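Local coordinates for putative sulfatase yidJ (Bacteroides fragilis, PDB 2QZU), which probably hydrolyses sulfate esters as a metal-dependent arylsulfatase, with calcium the likely ion, at residues 81-86 against 356-361; 86-91 against 378-383. All blocks are in the same frame, centred on the assembly; numbering follows the deposited sequence.

Contact 1. Residues 81-86 against 356-361; sequences GMLMTG and IAFADL
Leu83 and Phe358 form the apolar centre of this contact, their side chains crossing at about a right angle. CD2 of Leu83 comes within 3.5 Å of Phe358 CZ, approaching the ring obliquely, while further back along the same side chain Leu83 CB lies 3.7 Å from Phe358 CE2. The other branch turns to the backbone beyond the ring: Leu83 CD1 meets Leu361 CB, at the start of helix 361-368, at 3.9 Å and lies near the carbonyl oxygen of Phe358. With CG of Leu83 anti to the backbone N (chi1 170°), one methyl is directed to the Phe358 ring and the other toward Leu361. One residue earlier, CB of the selenomethionine Met82 touches Ala359 CB at 3.6 Å. The small alanine brings the backbones close, the CA atoms of Leu83 and Ala359 being 4.4 Å apart.

No direct hydrogen bond joins the two segments. Instead a water gives one proton to Leu83 O (2.7 Å) and the other to Ala359 O (2.6 Å), so the two backbones, close but not bonded directly, are bridged through one donor. Behind this first shell, Asp360 closes back on the turn: its OD2 accepts the N-H of Ala357 from above the carboxylate plane and also takes a bond from Gln399 NE2.

The contact thus joins the last turn of helix 76-85 to the loop leading from strand 349-352 into helix 361-368. Strand 29-35 of the large mixed sheet adds Phe32 against Leu83 and Leu361, and Met34 against Phe358; Trp116 of helix 116-122 also packs on Leu83.

Contact 2. Residues 86-91 against 378-383; sequences GMYPIG and TVQTFD
Gln380 and Tyr88 meet along the length of the glutamine side chain. At its base, Gln380 CB rests 3.6 Å from Tyr88 CD2. The chain then runs extended beyond CG, carrying the amide back past the ring to the tyrosine backbone, with the amide and ring planes 52° apart. CD lies near both CD2 and the backbone N of Tyr88. At the tip, OE1 accepts the N-H of Tyr88 at 3.0 Å in a fairly straight bond (160° at the hydrogen). The same oxygen lies 3.6 Å from Met87 CA, and NE2 is held by the backbone oxygen of Thr472. A water within hydrogen-bonding distance of OE1 accepts the N-H of Gly91, in the first turn of helix 89-92.

Gly86, the first residue to leave helical geometry after helix 76-85 and with positive phi, offers its carbonyl to the loop. Gly86 O takes Gln380 N at 2.8 Å and Thr381 N at 3.1 Å, the two donors arriving from opposite faces of its plane. Thr381 CG2 sits over one face of the Tyr88 ring in a CH-pi contact, 4.1 Å from the centroid, whereas Gln380 O lies at the ring edge; Trp468 makes an edge-to-face contact with the same ring. Where the selenomethionine side chain of Met87 bends, its SE packs closely on Thr378 OG1, at 3.2 Å.

Here a coil without regular structure is held by hydrogen bonds running both ways: one carbonyl of 86-91 accepts two successive N-H groups of the loop, and the loop's glutamine accepts one from Tyr88, at the N-cap position.

How the contacts relate
Gly86 belongs to both contacts, whose centres lie about 7 Å apart, and the two loops that face it are themselves joined. Thr381 OG1 reaches Ala359 O at 2.9 Å, the same carbonyl that the water of contact 1 bridges, and Asp360 OD1 takes Phe382 N at 2.9 Å; both are probable hydrogen bonds. Packing completes the link where Met82 CG approaches Met87 O at 3.1 Å. Together, contacts 1 and 2 hold the C-terminal end of helix 76-85 and the turn beyond it. Ser76, at the other end of that helix, is the predicted site of the 3-oxoalanine of sulfatases, a modification absent here; the contacts lie at the far end of the helix from it.

Contact 1. Residues 81-86 against 356-361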
loop_
_atom_site.group_PDB
_atom_site.type_symbol
_atom_site.label_atom_id
_atom_site.label_comp_id
_atom_site.label_asym_id
_atom_site.label_seq_id
_atom_site.Cartn_x
_atom_site.Cartn_y
_atom_site.Cartn_z
ATOM N N GLY A 81 20.791 -16.463 5.113
ATOM C CA GLY A 81 22.108 -16.868 4.651
ATOM C C GLY A 81 22.896 -17.548 5.757
ATOM O O GLY A 81 23.651 -18.493 5.510
HETATM N N MSE A 82 22.723 -17.059 6.979
HETATM C CA MSE A 82 23.393 -17.630 8.139
HETATM C C MSE A 82 22.784 -18.994 8.441
HETATM O O MSE A 82 23.493 -19.943 8.770
HETATM C CB MSE A 82 23.235 -16.704 9.349
HETATM C CG MSE A 82 24.255 -15.585 9.386
HETATM SE SE MSE A 82 23.661 -14.030 10.383
HETATM C CE MSE A 82 23.939 -12.717 9.004
ATOM N N LEU A 83 21.465 -19.087 8.328
ATOM C CA LEU A 83 20.777 -20.345 8.585
ATOM C C LEU A 83 21.244 -21.440 7.632
ATOM O O LEU A 83 21.589 -22.539 8.056
ATOM C CB LEU A 83 19.265 -20.171 8.431
ATOM C CG LEU A 83 18.468 -21.482 8.434
ATOM C CD1 LEU A 83 18.601 -22.162 9.794
ATOM C CD2 LEU A 83 17.010 -21.192 8.122
HETATM N N MSE A 84 21.266 -21.136 6.342
HETATM C CA MSE A 84 21.658 -22.131 5.354
HETATM C C MSE A 84 23.130 -22.550 5.377
HETATM O O MSE A 84 23.440 -23.723 5.168
HETATM C CB MSE A 84 21.284 -21.655 3.948
HETATM C CG MSE A 84 19.798 -21.362 3.748
HETATM SE SE MSE A 84 18.597 -22.763 4.381
HETATM C CE MSE A 84 17.035 -21.656 4.689
ATOM N N THR A 85 24.028 -21.604 5.646
ATOM C CA THR A 85 25.464 -21.888 5.659
ATOM C C THR A 85 26.073 -22.194 7.025
ATOM O O THR A 85 27.144 -22.802 7.106
ATOM C CB THR A 85 26.274 -20.708 5.084
ATOM O OG1 THR A 85 26.144 -19.573 5.948
ATOM C CG2 THR A 85 25.782 -20.339 3.696
ATOM N N GLY A 86 25.412 -21.755 8.089
ATOM C CA GLY A 86 25.949 -21.973 9.422
ATOM C C GLY A 86 27.156 -21.076 9.669
ATOM O O GLY A 86 27.952 -21.323 10.577
ATOM N N ILE A 356 19.444 -19.765 22.157
ATOM C CA ILE A 356 19.723 -20.330 20.847
ATOM C C ILE A 356 19.443 -19.274 19.780
ATOM O O ILE A 356 18.542 -18.447 19.931
ATOM C CB ILE A 356 18.851 -21.595 20.600
ATOM C CG1 ILE A 356 19.121 -22.165 19.207
ATOM C CG2 ILE A 356 17.375 -21.260 20.761
ATOM C CD1 ILE A 356 18.517 -23.542 18.997
ATOM N N ALA A 357 20.232 -19.287 18.711
ATOM C CA ALA A 357 20.047 -18.321 17.637
ATOM C C ALA A 357 19.573 -19.004 16.368
ATOM O O ALA A 357 19.825 -20.190 16.147
ATOM C CB ALA A 357 21.351 -17.576 17.363
ATOM N N PHE A 358 18.892 -18.233 15.533
ATOM C CA PHE A 358 18.379 -18.710 14.255
ATOM C C PHE A 358 19.481 -19.452 13.491
ATOM O O PHE A 358 19.249 -20.530 12.943
ATOM C CB PHE A 358 17.887 -17.500 13.449
ATOM C CG PHE A 358 17.188 -17.840 12.159
ATOM C CD1 PHE A 358 15.996 -18.562 12.156
ATOM C CD2 PHE A 358 17.683 -17.358 10.946
ATOM C CE1 PHE A 358 15.307 -18.796 10.964
ATOM C CE2 PHE A 358 17.004 -17.584 9.751
ATOM C CZ PHE A 358 15.811 -18.303 9.759
ATOM N N ALA A 359 20.684 -18.884 13.487
ATOM C CA ALA A 359 21.816 -19.464 12.761
ATOM C C ALA A 359 22.452 -20.711 13.374
ATOM O O ALA A 359 23.272 -21.365 12.735
ATOM C CB ALA A 359 22.885 -18.398 12.546
ATOM N N ASP A 360 22.090 -21.037 14.609
ATOM C CA ASP A 360 22.647 -22.219 15.260
ATOM C C ASP A 360 21.927 -23.492 14.837
ATOM O O ASP A 360 22.382 -24.596 15.142
ATOM C CB ASP A 360 22.559 -22.094 16.784
ATOM C CG ASP A 360 23.338 -20.913 17.317
ATOM O OD1 ASP A 360 24.392 -20.578 16.727
ATOM O OD2 ASP A 360 22.905 -20.330 18.336
ATOM N N LEU A 361 20.810 -23.345 14.129
ATOM C CA LEU A 361 20.036 -24.512 13.723
ATOM C C LEU A 361 20.738 -25.495 12.783
ATOM O O LEU A 361 20.435 -26.686 12.809
ATOM C CB LEU A 361 18.686 -24.068 13.141
ATOM C CG LEU A 361 17.749 -23.473 14.204
ATOM C CD1 LEU A 361 16.501 -22.908 13.545
ATOM C CD2 LEU A 361 17.371 -24.546 15.221
HETATM O O HOH W 1 21.934 -22.450 10.747
#

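Contact 2. Residues 86-91 against 378-383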
loop_
_atom_site.group_PDB
_atom_site.type_symbol
_atom_site.label_atom_id
_atom_site.label_comp_id
_atom_site.label_asym_id
_atom_site.label_seq_id
_atom_site.Cartn_x
_atom_site.Cartn_y
_atom_site.Cartn_z
ATOM N N GLY A 86 25.412 -21.755 8.089
ATOM C CA GLY A 86 25.949 -21.973 9.422
ATOM C C GLY A 86 27.156 -21.076 9.669
ATOM O O GLY A 86 27.952 -21.323 10.577
HETATM N N MSE A 87 27.291 -20.032 8.856
HETATM C CA MSE A 87 28.401 -19.091 8.980
HETATM C C MSE A 87 27.879 -17.703 9.308
HETATM O O MSE A 87 26.749 -17.360 8.966
HETATM C CB MSE A 87 29.199 -19.024 7.674
HETATM C CG MSE A 87 29.786 -20.360 7.229
HETATM SE SE MSE A 87 30.821 -20.205 5.589
HETATM C CE MSE A 87 29.559 -20.962 4.336
ATOM N N TYR A 88 28.696 -16.899 9.977
ATOM C CA TYR A 88 28.271 -15.547 10.295
ATOM C C TYR A 88 28.301 -14.759 8.970
ATOM O O TYR A 88 28.877 -15.228 7.990
ATOM C CB TYR A 88 29.150 -15.016 11.434
ATOM C CG TYR A 88 28.821 -15.772 12.719
ATOM C CD1 TYR A 88 27.597 -15.575 13.368
ATOM C CD2 TYR A 88 29.673 -16.761 13.221
ATOM C CE1 TYR A 88 27.225 -16.345 14.471
ATOM C CE2 TYR A 88 29.309 -17.540 14.325
ATOM C CZ TYR A 88 28.081 -17.327 14.943
ATOM O OH TYR A 88 27.701 -18.107 16.017
ATOM N N PRO A 89 27.680 -13.565 8.912
ATOM C CA PRO A 89 27.638 -12.776 7.670
ATOM C C PRO A 89 28.844 -12.626 6.742
ATOM O O PRO A 89 28.698 -12.783 5.528
ATOM C CB PRO A 89 27.064 -11.429 8.126
ATOM C CG PRO A 89 27.428 -11.353 9.561
ATOM C CD PRO A 89 27.226 -12.756 10.058
ATOM N N ILE A 90 30.020 -12.327 7.275
ATOM C CA ILE A 90 31.183 -12.173 6.407
ATOM C C ILE A 90 31.448 -13.458 5.626
ATOM O O ILE A 90 31.686 -13.425 4.414
ATOM C CB ILE A 90 32.439 -11.788 7.213
ATOM C CG1 ILE A 90 32.160 -10.518 8.025
ATOM C CG2 ILE A 90 33.616 -11.560 6.267
ATOM C CD1 ILE A 90 31.674 -9.344 7.185
ATOM N N GLY A 91 31.379 -14.588 6.325
ATOM C CA GLY A 91 31.611 -15.875 5.693
ATOM C C GLY A 91 30.496 -16.344 4.779
ATOM O O GLY A 91 30.754 -16.951 3.741
ATOM N N THR A 378 33.674 -25.589 7.950
ATOM C CA THR A 378 33.402 -24.183 7.677
ATOM C C THR A 378 32.286 -23.596 8.548
ATOM O O THR A 378 32.151 -22.378 8.645
ATOM C CB THR A 378 33.048 -23.970 6.183
ATOM O OG1 THR A 378 32.950 -22.566 5.911
ATOM C CG2 THR A 378 31.723 -24.639 5.837
ATOM N N VAL A 379 31.489 -24.455 9.179
ATOM C CA VAL A 379 30.397 -23.985 10.033
ATOM C C VAL A 379 30.941 -23.315 11.301
ATOM O O VAL A 379 31.789 -23.871 12.004
ATOM C CB VAL A 379 29.442 -25.152 10.393
ATOM C CG1 VAL A 379 28.449 -24.726 11.469
ATOM C CG2 VAL A 379 28.690 -25.591 9.141
ATOM N N GLN A 380 30.442 -22.112 11.579
ATOM C CA GLN A 380 30.890 -21.318 12.727
ATOM C C GLN A 380 29.908 -21.193 13.887
ATOM O O GLN A 380 30.311 -20.882 15.008
ATOM C CB GLN A 380 31.234 -19.898 12.267
ATOM C CG GLN A 380 32.261 -19.805 11.157
ATOM C CD GLN A 380 32.463 -18.370 10.699
ATOM O OE1 GLN A 380 31.555 -17.750 10.139
ATOM N NE2 GLN A 380 33.654 -17.832 10.946
ATOM N N THR A 381 28.623 -21.414 13.625
ATOM C CA THR A 381 27.612 -21.269 14.667
ATOM C C THR A 381 27.626 -22.361 15.748
ATOM O O THR A 381 28.291 -23.390 15.602
ATOM C CB THR A 381 26.211 -21.143 14.038
ATOM O OG1 THR A 381 25.917 -22.313 13.267
ATOM C CG2 THR A 381 26.164 -19.923 13.116
ATOM N N PHE A 382 26.895 -22.123 16.835
ATOM C CA PHE A 382 26.852 -23.054 17.965
ATOM C C PHE A 382 26.059 -24.344 17.764
ATOM O O PHE A 382 24.926 -24.320 17.288
ATOM C CB PHE A 382 26.292 -22.360 19.215
ATOM C CG PHE A 382 27.089 -21.169 19.676
ATOM C CD1 PHE A 382 26.783 -19.889 19.216
ATOM C CD2 PHE A 382 28.125 -21.325 20.593
ATOM C CE1 PHE A 382 27.498 -18.780 19.664
ATOM C CE2 PHE A 382 28.846 -20.222 21.047
ATOM C CZ PHE A 382 28.531 -18.946 20.584
ATOM N N ASP A 383 26.669 -25.470 18.134
ATOM C CA ASP A 383 26.009 -26.769 18.059
ATOM C C ASP A 383 25.421 -26.940 19.456
ATOM O O ASP A 383 26.127 -27.307 20.398
ATOM C CB ASP A 383 27.017 -27.893 17.794
ATOM C CG ASP A 383 26.367 -29.267 17.761
ATOM O OD1 ASP A 383 25.249 -29.418 18.298
ATOM O OD2 ASP A 383 26.983 -30.205 17.208
HETATM O O HOH W 2 29.781 -20.349 17.560
HETATM O O HOH W 3 32.155 -15.252 9.050
#